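Local coordinates for protein dTDP-4-dehydrorhamnose Reductase (PDB 5U9C) that probably catalyses the NADPH-dependent reduction of dTDP-4-dehydro-beta-L-rhamnose to dTDP-L-rhamnose, within the pathway that makes this activated sugar, at residues G98-Y103 with W205-R210; D70-E73 with R78-I81. All coordinates share one frame; numbering follows the deposited sequence.

Interaction 1. Residues G98-Y103 with W205-R210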
loop_
_atom_site.group_PDB
_atom_site.type_symbol
_atom_site.label_atom_id
_atom_site.label_comp_id
_atom_site.label_asym_id
_atom_site.label_seq_id
_atom_site.Cartn_x
_atom_site.Cartn_y
_atom_site.Cartn_z
ATOM N N GLY D 98 -16.880 14.685 -37.096
ATOM C CA GLY D 98 -15.529 15.256 -37.263
ATOM C C GLY D 98 -15.216 16.521 -36.467
ATOM O O GLY D 98 -14.317 17.286 -36.826
ATOM N N ALA D 99 -15.927 16.729 -35.365
ATOM C CA ALA D 99 -15.723 17.912 -34.559
ATOM C C ALA D 99 -14.548 17.760 -33.604
ATOM O O ALA D 99 -14.304 16.668 -33.056
ATOM C CB ALA D 99 -16.991 18.209 -33.761
ATOM N N TRP D 100 -13.827 18.861 -33.400
ATOM C CA TRP D 100 -12.757 18.927 -32.394
ATOM C C TRP D 100 -13.481 19.035 -31.051
ATOM O O TRP D 100 -14.364 19.877 -30.894
ATOM C CB TRP D 100 -11.879 20.137 -32.661
ATOM C CG TRP D 100 -10.795 20.457 -31.660
ATOM C CD1 TRP D 100 -9.495 20.007 -31.671
ATOM C CD2 TRP D 100 -10.883 21.393 -30.584
ATOM N NE1 TRP D 100 -8.791 20.584 -30.639
ATOM C CE2 TRP D 100 -9.615 21.444 -29.965
ATOM C CE3 TRP D 100 -11.920 22.180 -30.063
ATOM C CZ2 TRP D 100 -9.357 22.255 -28.860
ATOM C CZ3 TRP D 100 -11.662 22.981 -28.973
ATOM C CH2 TRP D 100 -10.384 23.013 -28.381
ATOM N N LEU D 101 -13.127 18.165 -30.104
ATOM C CA LEU D 101 -13.795 18.084 -28.815
ATOM C C LEU D 101 -12.918 18.466 -27.644
ATOM O O LEU D 101 -11.844 17.892 -27.442
ATOM C CB LEU D 101 -14.293 16.654 -28.600
ATOM C CG LEU D 101 -14.903 16.274 -27.246
ATOM C CD1 LEU D 101 -16.125 17.111 -26.917
ATOM C CD2 LEU D 101 -15.295 14.813 -27.265
ATOM N N LEU D 102 -13.406 19.397 -26.841
ATOM C CA LEU D 102 -12.711 19.830 -25.646
ATOM C C LEU D 102 -13.482 19.280 -24.471
ATOM O O LEU D 102 -14.684 19.494 -24.368
ATOM C CB LEU D 102 -12.605 21.359 -25.583
ATOM C CG LEU D 102 -12.081 22.022 -24.293
ATOM C CD1 LEU D 102 -10.850 21.381 -23.738
ATOM C CD2 LEU D 102 -11.805 23.501 -24.521
ATOM N N TYR D 103 -12.798 18.534 -23.620
ATOM C CA TYR D 103 -13.397 17.942 -22.421
ATOM C C TYR D 103 -12.722 18.531 -21.193
ATOM O O TYR D 103 -11.505 18.462 -21.057
ATOM C CB TYR D 103 -13.243 16.403 -22.424
ATOM C CG TYR D 103 -13.778 15.679 -21.195
ATOM C CD1 TYR D 103 -15.096 15.853 -20.780
ATOM C CD2 TYR D 103 -13.002 14.742 -20.506
ATOM C CE1 TYR D 103 -15.608 15.174 -19.681
ATOM C CE2 TYR D 103 -13.513 14.050 -19.407
ATOM C CZ TYR D 103 -14.818 14.268 -19.011
ATOM O OH TYR D 103 -15.353 13.592 -17.952
ATOM N N TRP D 205 -7.882 30.617 -27.065
ATOM C CA TRP D 205 -6.635 30.403 -27.788
ATOM C C TRP D 205 -6.589 28.977 -28.345
ATOM O O TRP D 205 -6.210 28.774 -29.498
ATOM C CB TRP D 205 -5.423 30.676 -26.870
ATOM C CG TRP D 205 -4.081 30.344 -27.472
ATOM C CD1 TRP D 205 -3.247 31.192 -28.133
ATOM C CD2 TRP D 205 -3.426 29.062 -27.470
ATOM N NE1 TRP D 205 -2.112 30.524 -28.543
ATOM C CE2 TRP D 205 -2.202 29.215 -28.161
ATOM C CE3 TRP D 205 -3.763 27.803 -26.969
ATOM C CZ2 TRP D 205 -1.307 28.159 -28.346
ATOM C CZ3 TRP D 205 -2.868 26.748 -27.150
ATOM C CH2 TRP D 205 -1.656 26.935 -27.834
ATOM N N ALA D 206 -7.023 28.013 -27.536
ATOM C CA ALA D 206 -6.982 26.590 -27.907
ATOM C C ALA D 206 -7.898 26.259 -29.068
ATOM O O ALA D 206 -7.548 25.467 -29.936
ATOM C CB ALA D 206 -7.324 25.719 -26.710
ATOM N N ILE D 207 -9.079 26.860 -29.061
ATOM C CA ILE D 207 -10.030 26.679 -30.140
ATOM C C ILE D 207 -9.434 27.193 -31.453
ATOM O O ILE D 207 -9.565 26.541 -32.476
ATOM C CB ILE D 207 -11.349 27.414 -29.849
ATOM C CG1 ILE D 207 -12.062 26.785 -28.654
ATOM C CG2 ILE D 207 -12.276 27.369 -31.073
ATOM C CD1 ILE D 207 -13.163 27.659 -28.080
ATOM N N ASN D 208 -8.772 28.352 -31.409
ATOM C CA ASN D 208 -8.174 28.962 -32.601
ATOM C C ASN D 208 -7.036 28.113 -33.185
ATOM O O ASN D 208 -6.880 28.047 -34.400
ATOM C CB ASN D 208 -7.656 30.382 -32.284
ATOM C CG ASN D 208 -7.079 31.097 -33.506
ATOM O OD1 ASN D 208 -5.936 31.551 -33.488
ATOM N ND2 ASN D 208 -7.844 31.165 -34.569
ATOM N N LYS D 209 -6.229 27.507 -32.320
ATOM C CA LYS D 209 -5.103 26.668 -32.746
ATOM C C LYS D 209 -5.477 25.219 -32.950
ATOM O O LYS D 209 -4.701 24.475 -33.527
ATOM C CB LYS D 209 -3.989 26.666 -31.672
ATOM C CG LYS D 209 -3.367 28.018 -31.386
ATOM C CD LYS D 209 -2.708 28.683 -32.600
ATOM C CE LYS D 209 -1.415 27.993 -33.019
ATOM N NZ LYS D 209 -0.327 28.159 -32.009
ATOM N N ARG D 210 -6.655 24.828 -32.471
ATOM C CA ARG D 210 -7.069 23.425 -32.459
ATOM C C ARG D 210 -5.990 22.582 -31.760
ATOM O O ARG D 210 -5.588 21.536 -32.252
ATOM C CB ARG D 210 -7.404 22.893 -33.863
ATOM C CG ARG D 210 -8.548 23.639 -34.540
ATOM C CD ARG D 210 -9.837 23.642 -33.703
ATOM N NE ARG D 210 -10.883 24.434 -34.345
ATOM C CZ ARG D 210 -11.710 23.984 -35.286
ATOM N NH1 ARG D 210 -12.611 24.799 -35.814
ATOM N NH2 ARG D 210 -11.640 22.725 -35.711
#
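W100 lays one face of its indole against R210, the first residue beyond helix 196-209. R210 CD stands 4.0 Å from the centroid of the five-membered ring of W100, only 15° off the ring normal, a CH-pi contact. The CB of W100 points toward the helix, and with CG anti to the backbone N (chi1 174°) the indole extends on to R210. The R210 chain bends at chi2 (-56°), laying CD over the indole. Its NH2 lies 4.0 Å from W100 CB, and NE makes a weak hydrogen bond to I207 O. The six-membered ring meets the last helical turn obliquely, with W100 CZ3 3.8 Å from I207 CG1 and W100 CZ2 3.8 Å from A206 O. R210, with positive phi, is the C-prime residue of a Schellman motif, and H211 offers its O to W100 NE1. The contact thus joins the start of a central strand of the Rossmann-type sheet to the C-terminal end of a helix covering it. No hydrogen bond links the two segments themselves, which implies cohesion by dispersion and CH-pi contact, with the one polar indole atom satisfied by H211.

Interaction 2. Residues D70-E73 with R78-I81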
loop_
_atom_site.group_PDB
_atom_site.type_symbol
_atom_site.label_atom_id
_atom_site.label_comp_id
_atom_site.label_asym_id
_atom_site.label_seq_id
_atom_site.Cartn_x
_atom_site.Cartn_y
_atom_site.Cartn_z
ATOM N N ASP D 70 -19.415 14.701 -3.219
ATOM C CA ASP D 70 -20.050 13.913 -2.178
ATOM C C ASP D 70 -21.315 13.215 -2.648
ATOM O O ASP D 70 -21.576 12.047 -2.274
ATOM C CB ASP D 70 -20.278 14.798 -0.975
ATOM C CG ASP D 70 -18.959 15.297 -0.404
ATOM O OD1 ASP D 70 -18.123 14.422 -0.065
ATOM O OD2 ASP D 70 -18.758 16.538 -0.322
ATOM N N LEU D 71 -22.088 13.906 -3.481
ATOM C CA LEU D 71 -23.287 13.305 -4.069
ATOM C C LEU D 71 -22.839 12.121 -4.950
ATOM O O LEU D 71 -23.458 11.058 -4.923
ATOM C CB LEU D 71 -24.074 14.330 -4.887
ATOM C CG LEU D 71 -25.287 13.816 -5.677
ATOM C CD1 LEU D 71 -26.303 13.204 -4.724
ATOM C CD2 LEU D 71 -25.906 14.953 -6.485
ATOM N N CYS D 72 -21.740 12.304 -5.691
ATOM C CA CYS D 72 -21.200 11.230 -6.548
ATOM C C CYS D 72 -20.819 9.999 -5.744
ATOM O O CYS D 72 -20.982 8.879 -6.237
ATOM C CB CYS D 72 -19.988 11.693 -7.345
ATOM S SG CYS D 72 -20.327 12.834 -8.708
ATOM N N GLU D 73 -20.302 10.200 -4.520
ATOM C CA GLU D 73 -19.956 9.076 -3.649
ATOM C C GLU D 73 -21.211 8.340 -3.130
ATOM O O GLU D 73 -21.247 7.109 -3.128
ATOM C CB GLU D 73 -19.107 9.522 -2.468
ATOM C CG GLU D 73 -18.324 8.399 -1.830
ATOM C CD GLU D 73 -17.162 7.909 -2.698
ATOM O OE1 GLU D 73 -16.884 8.497 -3.764
ATOM O OE2 GLU D 73 -16.527 6.924 -2.307
ATOM N N ARG D 78 -25.417 8.185 -10.511
ATOM C CA ARG D 78 -25.555 9.523 -11.063
ATOM C C ARG D 78 -24.226 9.995 -11.646
ATOM O O ARG D 78 -24.191 10.556 -12.743
ATOM C CB ARG D 78 -26.056 10.484 -10.008
ATOM C CG ARG D 78 -26.288 11.888 -10.520
ATOM C CD ARG D 78 -26.847 12.738 -9.394
ATOM N NE ARG D 78 -27.069 14.121 -9.811
ATOM C CZ ARG D 78 -28.237 14.646 -10.150
ATOM N NH1 ARG D 78 -29.355 13.919 -10.126
ATOM N NH2 ARG D 78 -28.289 15.931 -10.496
ATOM N N ALA D 79 -23.144 9.762 -10.917
ATOM C CA ALA D 79 -21.801 10.098 -11.397
ATOM C C ALA D 79 -21.497 9.408 -12.738
ATOM O O ALA D 79 -20.945 10.015 -13.677
ATOM C CB ALA D 79 -20.761 9.681 -10.360
ATOM N N GLY D 80 -21.839 8.124 -12.818
ATOM C CA GLY D 80 -21.598 7.338 -14.014
ATOM C C GLY D 80 -22.397 7.822 -15.209
ATOM O O GLY D 80 -21.854 8.063 -16.277
ATOM N N ILE D 81 -23.699 7.972 -15.019
ATOM C CA ILE D 81 -24.559 8.434 -16.091
ATOM C C ILE D 81 -24.183 9.815 -16.610
ATOM O O ILE D 81 -24.048 10.013 -17.823
ATOM C CB ILE D 81 -26.018 8.464 -15.635
ATOM C CG1 ILE D 81 -26.489 7.029 -15.321
ATOM C CG2 ILE D 81 -26.895 9.104 -16.719
ATOM C CD1 ILE D 81 -27.814 6.934 -14.606
#
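C72 and A79 meet where two consecutive helices of the Rossmann-type domain, 69-74 and 76-97, are joined by a one-residue break. Their CA atoms, the nearest pair between 70-73 and 78-81, lie 5.0 Å apart, a close approach that the small side chains permit. C72 SG sits beside the backbone N (chi1 -72°), and from there it touches A79 CB at 3.6 Å; C72 CB is almost as near to the same methyl, at 3.7 Å from A79 CB. Next to this pair, L71 and R78 cross obliquely. The CD2 branch of L71 comes alongside the end of the arginine's aliphatic chain, 3.8 Å from R78 CD. R78 runs extended from CG to NE, its chi1, chi2 and chi3 all close to 180°, so that CD and NE come up beside L71, while NE forms a salt bridge with E66 OE2.

Farther out, Y130 of helix 129-144 packs on C72 and S133 on A79, while L121 of a second subunit also touches A79. On the first helix, D70 OD1 accepts a hydrogen bond from A254 N and forms a salt bridge with R256, which binds (R)-malate where that ligand is present; none is bound to this chain. Back at the helix pair, the closest approach to the arginine is oblique to its guanidinium: L71 CD2 lies 3.6 Å from R78 NE.

In the fold
Interaction 1 and interaction 2 share no helix or strand, but helix 76-97 of interaction 2 is followed, after a two-residue turn, by strand 100-106 of interaction 1. Their centres are 28 Å apart and their nearest atoms about 8 Å apart, without touching. Interaction 1 is the more buried, with three of four touching residues buried, and joins sheet to covering helix across 101 intervening residues; interaction 2 is partly buried and joins neighbours in sequence. Neither has a hydrogen bond between its segments. An aromatic face dominates the first; small and aliphatic groups, with the shaft of an arginine whose charge is met elsewhere, the second. Only interaction 2 adjoins other subunits, and its 70-73 side lies near R256.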